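PDB 3W5M: alpha-L-rhamnosidase from Streptomyces avermitilis, which hydrolyses terminal non-reducing alpha-L-rhamnose residues from alpha-L-rhamnosides such as the citrus flavonoids naringin, rutin and hesperidin and from gum arabic. Local coordinates for residues V338-L343 with P479-K484; A483-A488 with T588-H593; G504-G509 with S890-E895; S510-V515 with T560-F565. All blocks are in the same frame, centred on the assembly; numbering follows the deposited sequence. Where two conformers were deposited one is given.

Contact 1. Residues V338-L343 with P479-K484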
loop_
_atom_site.group_PDB
_atom_site.type_symbol
_atom_site.label_atom_id
_atom_site.label_comp_id
_atom_site.label_asym_id
_atom_site.label_seq_id
_atom_site.Cartn_x
_atom_site.Cartn_y
_atom_site.Cartn_z
ATOM N N VAL A 338 -22.674 1.728 -0.885
ATOM C CA VAL A 338 -22.375 2.812 -1.798
ATOM C C VAL A 338 -20.960 2.551 -2.353
ATOM O O VAL A 338 -19.986 2.411 -1.569
ATOM C CB VAL A 338 -22.393 4.179 -1.072
ATOM C CG1 VAL A 338 -21.948 5.290 -2.004
ATOM C CG2 VAL A 338 -23.768 4.488 -0.479
ATOM N N GLY A 339 -20.858 2.497 -3.677
ATOM C CA GLY A 339 -19.583 2.313 -4.372
ATOM C C GLY A 339 -18.950 0.943 -4.254
ATOM O O GLY A 339 -19.595 -0.035 -3.870
ATOM N N ARG A 340 -17.688 0.855 -4.639
ATOM C CA ARG A 340 -16.967 -0.404 -4.636
ATOM C C ARG A 340 -15.552 -0.218 -4.089
ATOM O O ARG A 340 -14.640 -0.978 -4.426
ATOM C CB ARG A 340 -16.949 -0.991 -6.056
ATOM C CG ARG A 340 -16.500 -0.027 -7.151
ATOM C CD ARG A 340 -16.783 -0.611 -8.527
ATOM N NE ARG A 340 -16.013 0.003 -9.611
ATOM C CZ ARG A 340 -14.951 -0.561 -10.161
ATOM N NH1 ARG A 340 -14.519 -1.732 -9.714
ATOM N NH2 ARG A 340 -14.322 0.040 -11.147
ATOM N N ASP A 341 -15.366 0.794 -3.251
ATOM C CA ASP A 341 -14.026 1.071 -2.727
ATOM C C ASP A 341 -13.819 0.197 -1.509
ATOM O O ASP A 341 -14.778 -0.176 -0.842
ATOM C CB ASP A 341 -13.854 2.542 -2.307
ATOM C CG ASP A 341 -13.901 3.531 -3.484
ATOM O OD1 ASP A 341 -13.916 3.137 -4.683
ATOM O OD2 ASP A 341 -13.866 4.752 -3.183
ATOM N N GLN A 342 -12.560 -0.097 -1.205
ATOM C CA GLN A 342 -12.200 -0.824 0.001
ATOM C C GLN A 342 -11.250 0.071 0.798
ATOM O O GLN A 342 -10.474 0.826 0.198
ATOM C CB GLN A 342 -11.465 -2.104 -0.372
ATOM C CG GLN A 342 -12.222 -3.009 -1.351
ATOM C CD GLN A 342 -13.453 -3.661 -0.714
ATOM O OE1 GLN A 342 -13.517 -3.875 0.498
ATOM N NE2 GLN A 342 -14.454 -3.965 -1.541
ATOM N N LEU A 343 -11.280 -0.046 2.128
ATOM C CA LEU A 343 -10.327 0.696 2.979
ATOM C C LEU A 343 -10.311 2.213 2.727
ATOM O O LEU A 343 -9.252 2.844 2.803
ATOM C CB LEU A 343 -8.913 0.091 2.807
ATOM C CG LEU A 343 -8.818 -1.431 2.887
ATOM C CD1 LEU A 343 -7.376 -1.830 2.572
ATOM C CD2 LEU A 343 -9.180 -1.878 4.289
ATOM N N PRO A 479 -8.789 4.739 -5.785
ATOM C CA PRO A 479 -9.251 4.051 -4.604
ATOM C C PRO A 479 -8.928 2.562 -4.686
ATOM O O PRO A 479 -8.875 1.988 -5.777
ATOM C CB PRO A 479 -10.761 4.252 -4.680
ATOM C CG PRO A 479 -10.914 5.595 -5.335
ATOM C CD PRO A 479 -9.863 5.540 -6.415
ATOM N N VAL A 480 -8.634 1.954 -3.555
ATOM C CA VAL A 480 -8.367 0.528 -3.517
ATOM C C VAL A 480 -9.690 -0.175 -3.857
ATOM O O VAL A 480 -10.726 0.177 -3.302
ATOM C CB VAL A 480 -7.914 0.115 -2.103
ATOM C CG1 VAL A 480 -7.895 -1.411 -1.945
ATOM C CG2 VAL A 480 -6.519 0.694 -1.799
ATOM N N ARG A 481 -9.643 -1.124 -4.795
ATOM C CA ARG A 481 -10.862 -1.887 -5.141
ATOM C C ARG A 481 -10.471 -3.332 -5.376
ATOM O O ARG A 481 -9.302 -3.621 -5.573
ATOM C CB ARG A 481 -11.564 -1.323 -6.404
ATOM C CG ARG A 481 -12.053 0.118 -6.231
ATOM C CD ARG A 481 -12.612 0.665 -7.533
ATOM N NE ARG A 481 -13.006 2.031 -7.270
ATOM C CZ ARG A 481 -13.056 2.996 -8.162
ATOM N NH1 ARG A 481 -12.755 2.768 -9.431
ATOM N NH2 ARG A 481 -13.414 4.199 -7.759
ATOM N N ILE A 482 -11.443 -4.250 -5.294
ATOM C CA ILE A 482 -11.184 -5.662 -5.643
ATOM C C ILE A 482 -10.989 -5.731 -7.145
ATOM O O ILE A 482 -11.834 -5.243 -7.918
ATOM C CB ILE A 482 -12.355 -6.568 -5.188
ATOM C CG1 ILE A 482 -12.456 -6.516 -3.659
ATOM C CG2 ILE A 482 -12.207 -8.013 -5.716
ATOM C CD1 ILE A 482 -13.738 -7.094 -3.117
ATOM N N ALA A 483 -9.856 -6.281 -7.574
ATOM C CA ALA A 483 -9.542 -6.320 -8.999
ATOM C C ALA A 483 -9.819 -7.705 -9.555
ATOM O O ALA A 483 -10.029 -7.860 -10.758
ATOM C CB ALA A 483 -8.086 -5.954 -9.219
ATOM N N LYS A 484 -9.768 -8.712 -8.690
ATOM C CA LYS A 484 -10.028 -10.117 -9.103
ATOM C C LYS A 484 -10.161 -11.032 -7.911
ATOM O O LYS A 484 -9.777 -10.672 -6.791
ATOM C CB LYS A 484 -8.990 -10.665 -10.086
ATOM C CG LYS A 484 -7.553 -10.579 -9.656
ATOM C CD LYS A 484 -6.661 -11.169 -10.747
ATOM C CE LYS A 484 -6.553 -12.667 -10.600
ATOM N NZ LYS A 484 -6.636 -13.322 -11.929
HETATM O O HOH W 1 -14.207 -3.652 -4.518
HETATM O O HOH W 2 -14.394 6.372 -5.313
HETATM O O HOH W 3 -9.608 3.169 -1.081
#
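P479 lays its ring carbon CB against the carboxylate of D341, 3.3 Å from OD1. At V480 the backbone takes over: its O accepts from Q342 N at 2.8 Å (N-H...O 159°), and D341 CA adds a CA-H...O contact to the same oxygen. V480 CG1 meets CB of Q342, and water 3 joins V480 N to Q342 O. Here 338-343, in the loop between strands 336-337 and 353-360, lies against the start of strand 480-493 of the large mixed sheet, and the direct backbone bond is backed by that water. R481 is extended alongside D341 and grips OD1 side-on with two nitrogens, NE at 3.0 Å and NH2 at 3.3 Å. The carboxylate and guanidinium are nearly coplanar, 18° apart, with both nitrogens converging on the one oxygen; OD2 is held by Y359. A leucine in place of R481 would probably leave D341 OD1 without both donors and its charged mate, although Y359 would still hold OD2. At I482, water 1 joins the backbone N to R340 O and Q342 NE2, and Q342 NE2 also lies 3.6 Å from I482 CD1.

Contact 2. Residues A483-A488 with T588-H593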
loop_
_atom_site.group_PDB
_atom_site.type_symbol
_atom_site.label_atom_id
_atom_site.label_comp_id
_atom_site.label_asym_id
_atom_site.label_seq_id
_atom_site.Cartn_x
_atom_site.Cartn_y
_atom_site.Cartn_z
ATOM N N ALA A 483 -9.856 -6.281 -7.574
ATOM C CA ALA A 483 -9.542 -6.320 -8.999
ATOM C C ALA A 483 -9.819 -7.705 -9.555
ATOM O O ALA A 483 -10.029 -7.860 -10.758
ATOM C CB ALA A 483 -8.086 -5.954 -9.219
ATOM N N LYS A 484 -9.768 -8.712 -8.690
ATOM C CA LYS A 484 -10.028 -10.117 -9.103
ATOM C C LYS A 484 -10.161 -11.032 -7.911
ATOM O O LYS A 484 -9.777 -10.672 -6.791
ATOM C CB LYS A 484 -8.990 -10.665 -10.086
ATOM C CG LYS A 484 -7.553 -10.579 -9.656
ATOM C CD LYS A 484 -6.661 -11.169 -10.747
ATOM C CE LYS A 484 -6.553 -12.667 -10.600
ATOM N NZ LYS A 484 -6.636 -13.322 -11.929
ATOM N N GLU A 485 -10.762 -12.198 -8.157
ATOM C CA GLU A 485 -10.929 -13.215 -7.132
ATOM C C GLU A 485 -10.043 -14.419 -7.479
ATOM O O GLU A 485 -9.843 -14.700 -8.663
ATOM C CB GLU A 485 -12.399 -13.616 -7.027
ATOM C CG GLU A 485 -13.278 -12.482 -6.511
ATOM C CD GLU A 485 -14.712 -12.904 -6.219
ATOM O OE1 GLU A 485 -15.133 -14.018 -6.638
ATOM O OE2 GLU A 485 -15.429 -12.116 -5.562
ATOM N N LEU A 486 -9.492 -15.082 -6.465
ATOM C CA LEU A 486 -8.701 -16.301 -6.637
ATOM C C LEU A 486 -9.354 -17.444 -5.882
ATOM O O LEU A 486 -9.243 -17.509 -4.663
ATOM C CB LEU A 486 -7.260 -16.114 -6.120
ATOM C CG LEU A 486 -6.315 -15.136 -6.846
ATOM C CD1 LEU A 486 -4.984 -15.000 -6.121
ATOM C CD2 LEU A 486 -6.088 -15.555 -8.301
ATOM N N PRO A 487 -10.023 -18.370 -6.598
ATOM C CA PRO A 487 -10.645 -19.491 -5.864
ATOM C C PRO A 487 -9.548 -20.373 -5.284
ATOM O O PRO A 487 -8.475 -20.443 -5.853
ATOM C CB PRO A 487 -11.420 -20.257 -6.954
ATOM C CG PRO A 487 -11.519 -19.329 -8.114
ATOM C CD PRO A 487 -10.325 -18.408 -8.040
ATOM N N ALA A 488 -9.793 -21.025 -4.157
ATOM C CA ALA A 488 -8.828 -21.953 -3.598
ATOM C C ALA A 488 -8.615 -23.064 -4.625
ATOM O O ALA A 488 -9.570 -23.488 -5.277
ATOM C CB ALA A 488 -9.330 -22.511 -2.295
ATOM N N THR A 588 -12.326 -17.962 -0.991
ATOM C CA THR A 588 -11.940 -17.350 -2.270
ATOM C C THR A 588 -11.180 -16.086 -1.911
ATOM O O THR A 588 -11.680 -15.303 -1.124
ATOM C CB THR A 588 -13.185 -17.010 -3.090
ATOM O OG1 THR A 588 -13.969 -18.217 -3.276
ATOM C CG2 THR A 588 -12.814 -16.431 -4.445
ATOM N N GLY A 589 -9.988 -15.894 -2.469
ATOM C CA GLY A 589 -9.263 -14.651 -2.201
ATOM C C GLY A 589 -9.822 -13.493 -2.996
ATOM O O GLY A 589 -10.209 -13.650 -4.170
ATOM N N ARG A 590 -9.871 -12.301 -2.375
ATOM C CA ARG A 590 -10.321 -11.107 -3.085
ATOM C C ARG A 590 -9.114 -10.189 -3.144
ATOM O O ARG A 590 -8.689 -9.671 -2.124
ATOM C CB ARG A 590 -11.496 -10.445 -2.370
ATOM C CG ARG A 590 -12.700 -11.389 -2.274
ATOM C CD ARG A 590 -13.850 -10.770 -1.479
ATOM N NE ARG A 590 -13.403 -10.403 -0.146
ATOM C CZ ARG A 590 -13.821 -9.344 0.560
ATOM N NH1 ARG A 590 -14.748 -8.499 0.089
ATOM N NH2 ARG A 590 -13.298 -9.140 1.773
ATOM N N VAL A 591 -8.539 -10.070 -4.329
ATOM C CA VAL A 591 -7.291 -9.312 -4.550
ATOM C C VAL A 591 -7.630 -7.812 -4.606
ATOM O O VAL A 591 -8.413 -7.398 -5.465
ATOM C CB VAL A 591 -6.660 -9.742 -5.882
ATOM C CG1 VAL A 591 -5.399 -8.930 -6.208
ATOM C CG2 VAL A 591 -6.325 -11.239 -5.841
ATOM N N MET A 592 -7.034 -7.025 -3.701
ATOM C CA MET A 592 -7.305 -5.596 -3.583
ATOM C C MET A 592 -6.071 -4.762 -3.823
ATOM O O MET A 592 -5.028 -5.083 -3.287
ATOM C CB MET A 592 -7.768 -5.283 -2.171
ATOM C CG MET A 592 -9.132 -5.850 -1.882
ATOM S SD MET A 592 -9.573 -5.614 -0.142
ATOM C CE MET A 592 -11.001 -6.719 -0.088
ATOM N N HIS A 593 -6.218 -3.688 -4.603
ATOM C CA HIS A 593 -5.121 -2.713 -4.813
ATOM C C HIS A 593 -5.680 -1.448 -5.419
ATOM O O HIS A 593 -6.884 -1.351 -5.701
ATOM C CB HIS A 593 -3.971 -3.293 -5.691
ATOM C CG HIS A 593 -4.411 -3.908 -6.984
ATOM N ND1 HIS A 593 -4.765 -3.162 -8.091
ATOM C CD2 HIS A 593 -4.471 -5.210 -7.373
ATOM C CE1 HIS A 593 -5.069 -3.978 -9.089
ATOM N NE2 HIS A 593 -4.888 -5.224 -8.681
HETATM O O HOH W 4 -13.117 -20.777 -4.124
#
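A483 gives its backbone N-H to V591 O, 2.8 Å away and nearly straight at 166°, while its CB lies 3.3 Å from H593 NE2. K484 answers through its carbonyl, K484 O accepting from V591 N at 2.8 Å; its CG runs beside V591 CB, on the side where W618 of helix 607-622 packs against both side chains. E485 turns to the other side of the sheet. There CB meets T588 CG2 at 3.8 Å, and the CA approaches G589 O in a CA-H...O contact; the carboxylate is directed to R512, which forms a salt bridge with OE1. L486 pairs with G589 by two backbone bonds, L486 N to G589 O and G589 N to L486 O, each 2.8 Å. Its CG stands beside the backbone N (chi1 -67°), which brings CD1 to 4.0 Å from V591 CG2, on the face that also touches W618. P487 faces T588, its CA 4.0 Å from CG2, and beyond it water 4 is held by T588 OG1. The segment axes approach to 4.4 Å and run at 157°: a twisted antiparallel pair of neighbouring strands in a large sheet, consistent with the beta-sandwich of a concanavalin-like domain.

Contact 3. Residues G504-G509 with S890-E895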
loop_
_atom_site.group_PDB
_atom_site.type_symbol
_atom_site.label_atom_id
_atom_site.label_comp_id
_atom_site.label_asym_id
_atom_site.label_seq_id
_atom_site.Cartn_x
_atom_site.Cartn_y
_atom_site.Cartn_z
ATOM N N GLY A 504 -2.722 -20.492 -4.698
ATOM C CA GLY A 504 -1.827 -20.709 -5.846
ATOM C C GLY A 504 -1.027 -19.476 -6.202
ATOM O O GLY A 504 -0.151 -19.520 -7.089
ATOM N N GLN A 505 -1.320 -18.375 -5.515
ATOM C CA GLN A 505 -0.646 -17.091 -5.809
ATOM C C GLN A 505 -0.541 -16.321 -4.504
ATOM O O GLN A 505 -1.516 -16.265 -3.767
ATOM C CB GLN A 505 -1.458 -16.281 -6.846
ATOM C CG GLN A 505 -0.993 -14.811 -7.012
ATOM C CD GLN A 505 0.417 -14.658 -7.606
ATOM O OE1 GLN A 505 0.703 -15.185 -8.684
ATOM N NE2 GLN A 505 1.304 -13.956 -6.893
ATOM N N ASN A 506 0.618 -15.725 -4.215
ATOM C CA ASN A 506 0.772 -14.899 -3.031
ATOM C C ASN A 506 0.098 -13.554 -3.350
ATOM O O ASN A 506 0.630 -12.771 -4.138
ATOM C CB ASN A 506 2.267 -14.696 -2.710
ATOM C CG ASN A 506 2.527 -14.098 -1.323
ATOM O OD1 ASN A 506 1.646 -14.022 -0.454
ATOM N ND2 ASN A 506 3.777 -13.644 -1.116
ATOM N N MET A 507 -1.056 -13.296 -2.713
ATOM C CA MET A 507 -1.926 -12.184 -3.064
ATOM C C MET A 507 -2.122 -11.260 -1.856
ATOM O O MET A 507 -1.668 -11.548 -0.717
ATOM C CB MET A 507 -3.301 -12.712 -3.535
ATOM C CG MET A 507 -4.004 -13.529 -2.463
ATOM S SD MET A 507 -5.817 -13.440 -2.604
ATOM C CE MET A 507 -6.132 -11.861 -1.780
ATOM N N VAL A 508 -2.772 -10.120 -2.094
ATOM C CA VAL A 508 -3.023 -9.169 -1.015
ATOM C C VAL A 508 -4.476 -8.777 -1.048
ATOM O O VAL A 508 -4.998 -8.404 -2.113
ATOM C CB VAL A 508 -2.135 -7.907 -1.132
ATOM C CG1 VAL A 508 -2.403 -6.937 0.020
ATOM C CG2 VAL A 508 -0.671 -8.298 -1.149
ATOM N N GLY A 509 -5.107 -8.808 0.124
ATOM C CA GLY A 509 -6.564 -8.574 0.218
ATOM C C GLY A 509 -7.119 -9.401 1.352
ATOM O O GLY A 509 -6.524 -9.472 2.438
ATOM N N SER A 890 8.104 -19.562 -6.133
ATOM C CA SER A 890 7.765 -18.128 -5.894
ATOM C C SER A 890 6.716 -17.640 -6.881
ATOM O O SER A 890 6.717 -18.032 -8.047
ATOM C CB SER A 890 9.008 -17.223 -5.927
ATOM O OG SER A 890 9.485 -17.057 -7.253
ATOM N N THR A 891 5.794 -16.803 -6.401
ATOM C CA THR A 891 4.825 -16.165 -7.279
ATOM C C THR A 891 4.882 -14.632 -7.112
ATOM O O THR A 891 4.057 -13.923 -7.669
ATOM C CB THR A 891 3.390 -16.667 -7.004
ATOM O OG1 THR A 891 3.139 -16.545 -5.605
ATOM C CG2 THR A 891 3.215 -18.176 -7.438
ATOM N N THR A 892 5.818 -14.160 -6.296
ATOM C CA THR A 892 6.088 -12.743 -6.071
ATOM C C THR A 892 7.591 -12.643 -5.905
ATOM O O THR A 892 8.277 -13.669 -5.979
ATOM C CB THR A 892 5.416 -12.191 -4.802
ATOM O OG1 THR A 892 5.717 -13.027 -3.666
ATOM C CG2 THR A 892 3.910 -12.074 -4.980
ATOM N N MET A 893 8.110 -11.430 -5.704
ATOM C CA MET A 893 9.539 -11.246 -5.460
ATOM C C MET A 893 9.772 -11.264 -3.973
ATOM O O MET A 893 9.007 -10.659 -3.198
ATOM C CB MET A 893 10.080 -9.934 -6.057
ATOM C CG MET A 893 9.636 -9.692 -7.491
ATOM S SD MET A 893 9.935 -11.032 -8.637
ATOM C CE MET A 893 11.725 -10.851 -8.659
ATOM N N TRP A 894 10.834 -11.948 -3.552
ATOM C CA TRP A 894 11.159 -12.003 -2.116
ATOM C C TRP A 894 12.030 -10.855 -1.635
ATOM O O TRP A 894 12.802 -10.276 -2.427
ATOM C CB TRP A 894 11.885 -13.319 -1.786
ATOM C CG TRP A 894 11.174 -14.559 -2.156
ATOM C CD1 TRP A 894 9.837 -14.723 -2.420
ATOM C CD2 TRP A 894 11.766 -15.860 -2.236
ATOM N NE1 TRP A 894 9.575 -16.059 -2.687
ATOM C CE2 TRP A 894 10.742 -16.771 -2.568
ATOM C CE3 TRP A 894 13.074 -16.338 -2.061
ATOM C CZ2 TRP A 894 10.991 -18.150 -2.755
ATOM C CZ3 TRP A 894 13.321 -17.714 -2.229
ATOM C CH2 TRP A 894 12.280 -18.595 -2.562
ATOM N N GLU A 895 11.949 -10.555 -0.341
ATOM C CA GLU A 895 12.797 -9.555 0.271
ATOM C C GLU A 895 14.295 -9.887 0.126
ATOM O O GLU A 895 15.100 -8.963 -0.013
ATOM C CB GLU A 895 12.484 -9.397 1.751
ATOM C CG GLU A 895 13.147 -8.203 2.436
ATOM C CD GLU A 895 12.636 -7.975 3.856
ATOM O OE1 GLU A 895 12.045 -8.926 4.435
ATOM O OE2 GLU A 895 12.833 -6.853 4.403
#
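Three hydrogen bonds join Q505 and N506 to T891 and T892, and all of them run from a nitrogen of the first pair to an oxygen of the second. The amide of Q505 uses NE2 twice: it donates to T891 O at 2.9 Å with a nearly straight 169° angle, and within its own segment to N506 O at 3.1 Å. Both acceptors lie close to the amide plane, whereas NE2 stands above each carbonyl plane. The two bonds fix the rotation of the amide. The bend at chi2 (66°) folds the chain back to bring NE2 there. The second bond is made by the backbone: N506 N donates to T891 OG1 at 3.0 Å. The third is longer, N506 ND2 to T892 OG1 at 3.3 Å, its partner tilted from the amide plane; ND2 also reaches E529, and T892 OG1 is bonded more strongly to the F914 carbonyl oxygen.

These bonds link a corner of the concanavalin-like domain, near strand 506-508, to the loop after helix 883-887 in the catalytic six-hairpin, (alpha/alpha)6-barrel domain. The same loop continues to E895, the inferred proton acceptor, which itself is held by R634 and S913.

Van der Waals contacts fill in between. T891 CB packs against the Q505 amide, the two side chains running antiparallel alongside one another, and T891 CG2 rests 3.6 Å from G504 O. T892 CG2 lies 3.5 Å from N506 O, and W618 leans on Q505 from helix 607-622.

Contact 4. Residues S510-V515 with T560-F565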
loop_
_atom_site.group_PDB
_atom_site.type_symbol
_atom_site.label_atom_id
_atom_site.label_comp_id
_atom_site.label_asym_id
_atom_site.label_seq_id
_atom_site.Cartn_x
_atom_site.Cartn_y
_atom_site.Cartn_z
ATOM N N SER A 510 -8.281 -10.018 1.140
ATOM C CA SER A 510 -8.855 -10.840 2.207
ATOM C C SER A 510 -9.796 -11.851 1.534
ATOM O O SER A 510 -10.024 -11.772 0.342
ATOM C CB SER A 510 -9.607 -9.967 3.248
ATOM O OG SER A 510 -10.623 -9.191 2.640
ATOM N N VAL A 511 -10.351 -12.785 2.288
ATOM C CA VAL A 511 -11.098 -13.856 1.655
ATOM C C VAL A 511 -12.611 -13.643 1.742
ATOM O O VAL A 511 -13.088 -12.804 2.483
ATOM C CB VAL A 511 -10.687 -15.238 2.222
ATOM C CG1 VAL A 511 -9.182 -15.329 2.318
ATOM C CG2 VAL A 511 -11.351 -15.518 3.561
ATOM N N ARG A 512 -13.346 -14.379 0.937
ATOM C CA ARG A 512 -14.760 -14.634 1.201
ATOM C C ARG A 512 -14.835 -16.048 1.733
ATOM O O ARG A 512 -14.308 -16.988 1.094
ATOM C CB ARG A 512 -15.562 -14.536 -0.095
ATOM C CG ARG A 512 -17.012 -15.001 0.082
ATOM C CD ARG A 512 -17.912 -14.567 -1.064
ATOM N NE ARG A 512 -17.490 -15.154 -2.331
ATOM C CZ ARG A 512 -16.863 -14.480 -3.288
ATOM N NH1 ARG A 512 -16.587 -13.188 -3.135
ATOM N NH2 ARG A 512 -16.510 -15.107 -4.397
ATOM N N LEU A 513 -15.486 -16.194 2.887
ATOM C CA LEU A 513 -15.716 -17.483 3.528
ATOM C C LEU A 513 -17.182 -17.826 3.323
ATOM O O LEU A 513 -18.052 -16.967 3.588
ATOM C CB LEU A 513 -15.421 -17.358 5.013
ATOM C CG LEU A 513 -15.736 -18.530 5.932
ATOM C CD1 LEU A 513 -14.849 -19.749 5.613
ATOM C CD2 LEU A 513 -15.630 -18.111 7.389
ATOM N N ARG A 514 -17.448 -19.043 2.812
ATOM C CA ARG A 514 -18.807 -19.603 2.807
ATOM C C ARG A 514 -18.833 -20.762 3.796
ATOM O O ARG A 514 -17.948 -21.622 3.785
ATOM C CB ARG A 514 -19.256 -20.116 1.432
ATOM C CG ARG A 514 -19.120 -19.167 0.250
ATOM C CD ARG A 514 -19.931 -17.880 0.386
ATOM N NE ARG A 514 -21.374 -18.107 0.538
ATOM C CZ ARG A 514 -22.227 -18.292 -0.465
ATOM N NH1 ARG A 514 -21.796 -18.291 -1.720
ATOM N NH2 ARG A 514 -23.519 -18.481 -0.201
ATOM N N VAL A 515 -19.816 -20.762 4.683
ATOM C CA VAL A 515 -19.885 -21.774 5.735
ATOM C C VAL A 515 -21.334 -21.970 6.191
ATOM O O VAL A 515 -22.109 -21.020 6.277
ATOM C CB VAL A 515 -18.961 -21.416 6.928
ATOM C CG1 VAL A 515 -19.340 -20.057 7.540
ATOM C CG2 VAL A 515 -18.951 -22.510 7.987
ATOM N N THR A 560 -22.116 -16.052 4.424
ATOM C CA THR A 560 -21.032 -15.467 3.622
ATOM C C THR A 560 -20.353 -14.461 4.503
ATOM O O THR A 560 -21.036 -13.581 5.009
ATOM C CB THR A 560 -21.554 -14.723 2.381
ATOM O OG1 THR A 560 -22.219 -15.646 1.513
ATOM C CG2 THR A 560 -20.400 -14.050 1.615
ATOM N N TYR A 561 -19.038 -14.593 4.704
ATOM C CA TYR A 561 -18.303 -13.590 5.489
ATOM C C TYR A 561 -17.213 -12.971 4.616
ATOM O O TYR A 561 -16.399 -13.701 4.021
ATOM C CB TYR A 561 -17.702 -14.202 6.761
ATOM C CG TYR A 561 -16.761 -13.230 7.464
ATOM C CD1 TYR A 561 -17.213 -11.967 7.903
ATOM C CD2 TYR A 561 -15.424 -13.559 7.652
ATOM C CE1 TYR A 561 -16.336 -11.070 8.510
ATOM C CE2 TYR A 561 -14.540 -12.669 8.264
ATOM C CZ TYR A 561 -15.007 -11.439 8.692
ATOM O OH TYR A 561 -14.109 -10.559 9.312
ATOM N N GLU A 562 -17.198 -11.634 4.541
ATOM C CA GLU A 562 -16.172 -10.931 3.774
ATOM C C GLU A 562 -15.633 -9.810 4.652
ATOM O O GLU A 562 -16.348 -8.852 4.898
ATOM C CB GLU A 562 -16.779 -10.351 2.500
ATOM C CG GLU A 562 -16.952 -11.403 1.398
ATOM C CD GLU A 562 -17.771 -10.916 0.226
ATOM O OE1 GLU A 562 -18.736 -10.149 0.434
ATOM O OE2 GLU A 562 -17.464 -11.301 -0.916
ATOM N N PRO A 563 -14.389 -9.916 5.123
ATOM C CA PRO A 563 -13.864 -8.807 5.960
ATOM C C PRO A 563 -13.906 -7.450 5.247
ATOM O O PRO A 563 -13.871 -7.389 4.001
ATOM C CB PRO A 563 -12.415 -9.231 6.231
ATOM C CG PRO A 563 -12.432 -10.730 6.076
ATOM C CD PRO A 563 -13.397 -10.999 4.958
ATOM N N ARG A 564 -13.973 -6.361 6.012
ATOM C CA ARG A 564 -14.017 -5.024 5.391
ATOM C C ARG A 564 -12.820 -4.139 5.791
ATOM O O ARG A 564 -12.412 -3.277 5.025
ATOM C CB ARG A 564 -15.295 -4.274 5.783
ATOM C CG ARG A 564 -16.575 -4.742 5.121
ATOM C CD ARG A 564 -17.749 -4.321 6.012
ATOM N NE ARG A 564 -19.087 -4.504 5.418
ATOM C CZ ARG A 564 -19.953 -5.436 5.819
ATOM N NH1 ARG A 564 -19.616 -6.302 6.770
ATOM N NH2 ARG A 564 -21.160 -5.525 5.238
ATOM N N PHE A 565 -12.322 -4.309 7.007
ATOM C CA PHE A 565 -11.395 -3.312 7.573
ATOM C C PHE A 565 -10.047 -3.876 7.949
ATOM O O PHE A 565 -9.385 -3.446 8.936
ATOM C CB PHE A 565 -12.080 -2.594 8.738
ATOM C CG PHE A 565 -13.356 -1.931 8.326
ATOM C CD1 PHE A 565 -13.324 -0.887 7.397
ATOM C CD2 PHE A 565 -14.591 -2.360 8.829
ATOM C CE1 PHE A 565 -14.484 -0.263 6.985
ATOM C CE2 PHE A 565 -15.754 -1.717 8.436
ATOM C CZ PHE A 565 -15.708 -0.679 7.508
HETATM O O HOH W 5 -10.823 -6.717 3.654
#
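L513 and Y561 form an antiparallel hydrogen-bonded pair, with L513 N to Y561 O at 2.9 Å and Y561 N to L513 O at 2.8 Å. The touching parts run 164° apart, and R514 follows opposite T560 as a non-hydrogen-bonded pair. This is the edge of the large mixed sheet of the concanavalin-like domain, where strand 559-561 is outermost beside strand 510-515. Past Y561 the pairing ends at E562 and P563, and V511 O sits 3.1 Å from P563 CD. Among the side chains, R512 and E562 run in the same direction, flank to flank: R512 NH1 donates to E562 OE2 at 3.0 Å, close to the guanidinium plane, with the carboxylate turned 72° against it. The fold at chi3 (63°) turns the arginine's head back toward E562, while its CD touches T560 CG2. The other terminal nitrogen, NH2, is bound to E485, so R512 joins two acids. A methionine in place of R512 would probably leave E562 and E485 without their shared cation, two negative charges less well balanced. Y561 OH reaches E437. R514 bends over T560, whose OG1 lies over one face of the guanidinium, 3.3 Å from R514 CZ.

Contacts 1, 2 and 4 all reach one mixed sheet, in which strands 480-493, 587-594, 510-515 and 559-561 are successive neighbours. Contact 1 opens strand 480-493 and contact 2 continues on it, sharing A483 and K484, with centres 12 Å apart. Contact 4, 11 Å from contact 2, lies nested within the chain loop that contact 2 closes, and strand 587-594 bonds to both of its flanking strands. Contact 3 stands 13 Å from contact 2 and 20 Å from contacts 1 and 4, and crosses contact 2 along the chain. Contact 1 thus joins the 338-343 loop to the sheet, while contact 3 ties strand 506-508, which touches strand 587-594, to the catalytic-domain loop running on to E895.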